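Local coordinates for protein glutamine synthetase (Helicobacter pylori, PDB 5ZLI) that belongs to the type I beta glutamine synthetases, enzymes whose subunits join a beta-grasp domain to a catalytic domain, here in an assembly of twelve chains, at residues H424-S429 with A461-W466; E432-K437 with F450-Q455. One frame throughout, in Å; residues are numbered along the deposited sequence.

Overall arrangement
Contacts 1 and 2 are two ends of one helix pair in the catalytic domain, formed by helix 426-434 and helix 448-466. The helices run roughly antiparallel, so contact 2, nearer the connection that contains helix 438-441, is nested inside the loop that contact 1 closes. Their centres lie about 13 Å apart, and about 18 and 19 Å respectively from the centre of the chain, on the same side of it. The surroundings differ. Contact 1 borders a second subunit, which Trp-466 and Arg-428 meet directly, whereas contact 2 is touched by no other chain and packs against helix 315-322 and helix 377-393 of its own subunit.

Contact 1: residues H424-S429 with A461-W466; sequences HTLRRS and AEVFPW
Glu-462 meets Leu-426 through its CB alone, which lies 4.0 Å from Leu-426 CD2. One residue on, Val-463 spreads its two methyls over neighbouring residues of helix 426-434. CG2 sits 3.9 Å from Leu-426 CD2, an apolar contact. CG1, anti to the backbone N (chi1 180°), turns instead to Arg-427 and lies 4.0 Å from Arg-427 NE, with Arg-427 CB also close. The arginine crosses the valine at about a right angle, and its bend at chi3 (-82°) carries the guanidinium on to Phe-464. There Phe-464 CE1 comes to the edge of the guanidinium, 3.9 Å from Arg-427 NH2, with the two planes 66° apart. The charged group is held by a salt bridge from Arg-427 NE to Glu-467, just past the end of helix 448-466. Trp-466 closes the contact: the CZ3-CH2 edge of its indole receives Thr-425 CG2, 4.1 Å from Trp-466 CH2. Thr-425 is the N-cap of helix 426-434, its OG1 accepting a weak bond from Arg-428 N. The same indole stacks on Trp-466 of a second subunit and has Lys-330 of that subunit as a cation-pi partner. With no hydrogen bond between them, the two segments are joined by van der Waals packing, mostly of hydrocarbon, while the Arg-427 salt bridge and the Trp-466 stack extend it to Glu-467 and to the second subunit.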
# COMPACT_ATOMS: atom_id res chain seq x y z
N HIS B 424 -8.75 -50.31 10.39
CA HIS B 424 -9.02 -48.89 10.32
C HIS B 424 -7.77 -48.03 10.43
O HIS B 424 -7.76 -46.91 9.93
CB HIS B 424 -9.95 -48.47 11.44
CG HIS B 424 -11.35 -48.95 11.27
ND1 HIS B 424 -11.88 -49.96 12.04
CD2 HIS B 424 -12.36 -48.48 10.51
CE1 HIS B 424 -13.14 -50.14 11.71
NE2 HIS B 424 -13.46 -49.24 10.79
N THR B 425 -6.74 -48.52 11.08
CA THR B 425 -5.52 -47.76 11.20
C THR B 425 -4.36 -48.65 10.78
O THR B 425 -4.46 -49.88 10.80
CB THR B 425 -5.35 -47.24 12.64
OG1 THR B 425 -5.48 -48.33 13.57
CG2 THR B 425 -6.35 -46.19 12.97
N LEU B 426 -3.25 -47.99 10.43
CA LEU B 426 -2.00 -48.69 10.17
C LEU B 426 -1.48 -49.42 11.42
O LEU B 426 -0.81 -50.45 11.30
CB LEU B 426 -0.95 -47.71 9.67
CG LEU B 426 0.45 -48.25 9.45
CD1 LEU B 426 0.41 -49.40 8.48
CD2 LEU B 426 1.29 -47.09 8.95
N ARG B 427 -1.77 -48.88 12.61
CA ARG B 427 -1.32 -49.54 13.82
C ARG B 427 -1.97 -50.91 13.95
O ARG B 427 -1.29 -51.90 14.24
CB ARG B 427 -1.65 -48.69 15.05
CG ARG B 427 -1.56 -49.46 16.37
CD ARG B 427 -1.83 -48.56 17.52
NE ARG B 427 -0.64 -47.82 17.88
CZ ARG B 427 0.22 -48.24 18.80
NH1 ARG B 427 -0.01 -49.38 19.42
NH2 ARG B 427 1.28 -47.51 19.08
N ARG B 428 -3.29 -51.00 13.71
CA ARG B 428 -3.91 -52.30 13.81
C ARG B 428 -3.42 -53.20 12.68
O ARG B 428 -3.16 -54.38 12.92
CB ARG B 428 -5.44 -52.17 13.84
CG ARG B 428 -6.12 -53.12 14.87
CD ARG B 428 -7.60 -52.83 15.07
NE ARG B 428 -8.36 -52.80 13.82
CZ ARG B 428 -9.63 -52.42 13.74
NH1 ARG B 428 -10.28 -52.43 12.58
NH2 ARG B 428 -10.25 -52.03 14.84
N SER B 429 -3.19 -52.64 11.48
CA SER B 429 -2.67 -53.41 10.35
C SER B 429 -1.30 -54.01 10.65
O SER B 429 -1.03 -55.15 10.29
CB SER B 429 -2.55 -52.52 9.13
OG SER B 429 -3.83 -52.23 8.65
N ALA B 461 7.99 -43.69 11.58
CA ALA B 461 7.77 -42.69 10.54
C ALA B 461 6.34 -42.17 10.52
O ALA B 461 6.13 -40.95 10.45
CB ALA B 461 8.12 -43.27 9.17
N GLU B 462 5.35 -43.05 10.64
CA GLU B 462 3.95 -42.72 10.38
C GLU B 462 3.04 -42.76 11.60
O GLU B 462 2.19 -41.88 11.75
CB GLU B 462 3.37 -43.64 9.30
CG GLU B 462 3.67 -43.21 7.86
CD GLU B 462 4.75 -44.02 7.17
OE1 GLU B 462 5.06 -43.71 6.00
OE2 GLU B 462 5.29 -44.97 7.79
N VAL B 463 3.12 -43.78 12.44
CA VAL B 463 2.13 -43.95 13.49
C VAL B 463 2.41 -43.01 14.66
O VAL B 463 1.59 -42.14 14.99
CB VAL B 463 2.08 -45.42 13.95
CG1 VAL B 463 1.04 -45.54 15.03
CG2 VAL B 463 1.71 -46.33 12.77
N PHE B 464 3.57 -43.16 15.29
CA PHE B 464 3.93 -42.31 16.43
C PHE B 464 3.83 -40.82 16.13
O PHE B 464 3.51 -40.06 17.06
CB PHE B 464 5.35 -42.65 16.93
CG PHE B 464 5.51 -44.05 17.48
CD1 PHE B 464 4.63 -44.55 18.43
CD2 PHE B 464 6.57 -44.85 17.08
CE1 PHE B 464 4.79 -45.83 18.95
CE2 PHE B 464 6.73 -46.12 17.59
CZ PHE B 464 5.84 -46.62 18.53
N PRO B 465 4.17 -40.33 14.94
CA PRO B 465 3.90 -38.91 14.64
C PRO B 465 2.42 -38.56 14.43
O PRO B 465 2.01 -37.45 14.77
CB PRO B 465 4.74 -38.66 13.38
CG PRO B 465 5.84 -39.66 13.47
CD PRO B 465 5.16 -40.89 14.01
N TRP B 466 1.64 -39.42 13.79
CA TRP B 466 0.21 -39.13 13.63
C TRP B 466 -0.56 -39.29 14.93
O TRP B 466 -1.59 -38.62 15.13
CB TRP B 466 -0.37 -40.04 12.54
CG TRP B 466 -1.84 -39.89 12.32
CD1 TRP B 466 -2.51 -38.78 11.85
CD2 TRP B 466 -2.83 -40.88 12.55
NE1 TRP B 466 -3.86 -39.03 11.76
CE2 TRP B 466 -4.08 -40.31 12.20
CE3 TRP B 466 -2.79 -42.19 13.02
CZ2 TRP B 466 -5.27 -41.03 12.30
CZ3 TRP B 466 -3.96 -42.88 13.13
CH2 TRP B 466 -5.18 -42.31 12.76

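Contact 2: residues E432-K437 with F450-Q455; sequences EMLADK and FIQAYQ
The backbone bond from Gln-455 N to Ile-451 O, 2.8 Å long, joins two residues one helical turn apart that both face Leu-434. Leu-434 reaches them with separate methyls. Its CD1 lies 3.6 Å from Gln-455 CG, the leucine crossing the glutamine side chain at about a right angle, while its CD2 lies 3.8 Å from Ile-451 CG2, where the two side chains pass each other in opposite directions. Leu-434 CD2 also comes near the amide end of Gln-452, whose chain is bent at chi2 (-73°). Ile-451 is the common partner on helix 448-466. Its CG2, anti to the backbone N, is shared between Leu-434 and Met-433, and Met-433 CE stands 3.6 Å from Ile-451 CG2. The methionine extends from the backbone and then turns at chi3 (71°), which brings that terminal methyl to the isoleucine branch; the Met-433 side chain also packs on Ala-320 and Phe-321 of helix 315-322. The far end of the isoleucine serves a third residue, with Ile-451 CD1 4.1 Å from Lys-437 CB. From there the extended lysine chain runs obliquely across Gln-452, and its ammonium has Glu-448 as a long, weak ion-pair partner. Where helix 426-434 ends, the backbone bond from Asp-436 N to Met-433 O, 2.9 Å, holds the turn that leads to Lys-437. Contact between the segments is thus mainly hydrocarbon: Ile-451 is met by methyl and methylene groups from three residues, and the polar ends of Lys-437 and Gln-452 lie at its border.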
# COMPACT_ATOMS: atom_id res chain seq x y z
N GLU B 432 -1.94 -56.77 13.07
CA GLU B 432 -2.47 -57.92 12.35
C GLU B 432 -1.37 -58.60 11.55
O GLU B 432 -1.35 -59.83 11.43
CB GLU B 432 -3.63 -57.52 11.44
CG GLU B 432 -4.77 -56.92 12.25
CD GLU B 432 -5.80 -57.91 12.70
OE1 GLU B 432 -5.97 -58.94 12.03
OE2 GLU B 432 -6.39 -57.66 13.78
N MET B 433 -0.47 -57.82 10.96
CA MET B 433 0.63 -58.45 10.23
C MET B 433 1.56 -59.19 11.17
O MET B 433 1.96 -60.32 10.90
CB MET B 433 1.43 -57.45 9.44
CG MET B 433 2.51 -58.18 8.67
SD MET B 433 3.99 -57.23 8.33
CE MET B 433 4.71 -57.11 9.95
N LEU B 434 1.95 -58.53 12.26
CA LEU B 434 2.93 -59.12 13.15
C LEU B 434 2.40 -60.38 13.81
O LEU B 434 3.18 -61.27 14.15
CB LEU B 434 3.33 -58.11 14.21
CG LEU B 434 4.21 -56.99 13.69
CD1 LEU B 434 4.44 -55.92 14.76
CD2 LEU B 434 5.51 -57.61 13.27
N ALA B 435 1.08 -60.50 13.95
CA ALA B 435 0.46 -61.69 14.52
C ALA B 435 0.14 -62.73 13.46
O ALA B 435 -0.44 -63.77 13.78
CB ALA B 435 -0.79 -61.31 15.28
N ASP B 436 0.50 -62.49 12.21
CA ASP B 436 0.29 -63.40 11.09
C ASP B 436 1.37 -63.09 10.07
O ASP B 436 1.17 -62.34 9.10
CB ASP B 436 -1.07 -63.25 10.42
CG ASP B 436 -1.36 -64.39 9.51
OD1 ASP B 436 -2.39 -64.35 8.81
OD2 ASP B 436 -0.47 -65.27 9.43
N LYS B 437 2.54 -63.65 10.28
CA LYS B 437 3.67 -63.29 9.45
C LYS B 437 4.24 -64.49 8.75
O LYS B 437 5.20 -64.34 7.97
CB LYS B 437 4.72 -62.59 10.32
CG LYS B 437 4.67 -63.04 11.79
CD LYS B 437 5.67 -62.27 12.66
CE LYS B 437 5.69 -62.78 14.10
NZ LYS B 437 6.48 -61.91 15.04
N PHE B 450 14.09 -58.20 8.46
CA PHE B 450 13.37 -57.19 7.68
C PHE B 450 12.02 -56.82 8.32
O PHE B 450 11.72 -55.64 8.49
CB PHE B 450 13.15 -57.65 6.23
CG PHE B 450 12.17 -56.78 5.46
CD1 PHE B 450 12.58 -55.58 4.89
CD2 PHE B 450 10.83 -57.13 5.35
CE1 PHE B 450 11.67 -54.78 4.20
CE2 PHE B 450 9.95 -56.32 4.68
CZ PHE B 450 10.37 -55.14 4.11
N ILE B 451 11.19 -57.82 8.66
CA ILE B 451 9.85 -57.54 9.20
C ILE B 451 9.95 -56.66 10.42
O ILE B 451 9.12 -55.77 10.64
CB ILE B 451 9.10 -58.83 9.54
CG1 ILE B 451 8.62 -59.59 8.29
CG2 ILE B 451 7.94 -58.55 10.51
CD1 ILE B 451 8.14 -61.03 8.60
N GLN B 452 10.92 -56.93 11.27
CA GLN B 452 11.06 -56.11 12.46
C GLN B 452 11.56 -54.73 12.08
O GLN B 452 11.07 -53.72 12.61
CB GLN B 452 11.99 -56.84 13.43
CG GLN B 452 11.39 -58.17 13.91
CD GLN B 452 10.23 -57.99 14.90
OE1 GLN B 452 10.35 -57.21 15.85
NE2 GLN B 452 9.12 -58.70 14.68
N ALA B 453 12.43 -54.65 11.07
CA ALA B 453 12.81 -53.34 10.56
C ALA B 453 11.59 -52.63 9.98
O ALA B 453 11.30 -51.49 10.35
CB ALA B 453 13.92 -53.49 9.51
N TYR B 454 10.82 -53.31 9.15
CA TYR B 454 9.67 -52.65 8.55
C TYR B 454 8.70 -52.21 9.61
O TYR B 454 8.10 -51.14 9.51
CB TYR B 454 9.00 -53.59 7.55
CG TYR B 454 7.84 -52.97 6.77
CD1 TYR B 454 8.08 -52.33 5.56
CD2 TYR B 454 6.53 -53.05 7.23
CE1 TYR B 454 7.06 -51.78 4.83
CE2 TYR B 454 5.48 -52.49 6.49
CZ TYR B 454 5.76 -51.86 5.29
OH TYR B 454 4.78 -51.28 4.51
N GLN B 455 8.51 -53.03 10.64
CA GLN B 455 7.63 -52.66 11.74
C GLN B 455 8.16 -51.44 12.47
O GLN B 455 7.43 -50.49 12.74
CB GLN B 455 7.47 -53.85 12.69
CG GLN B 455 6.98 -53.48 14.10
CD GLN B 455 8.13 -53.34 15.11
OE1 GLN B 455 9.26 -53.80 14.87
NE2 GLN B 455 7.84 -52.68 16.23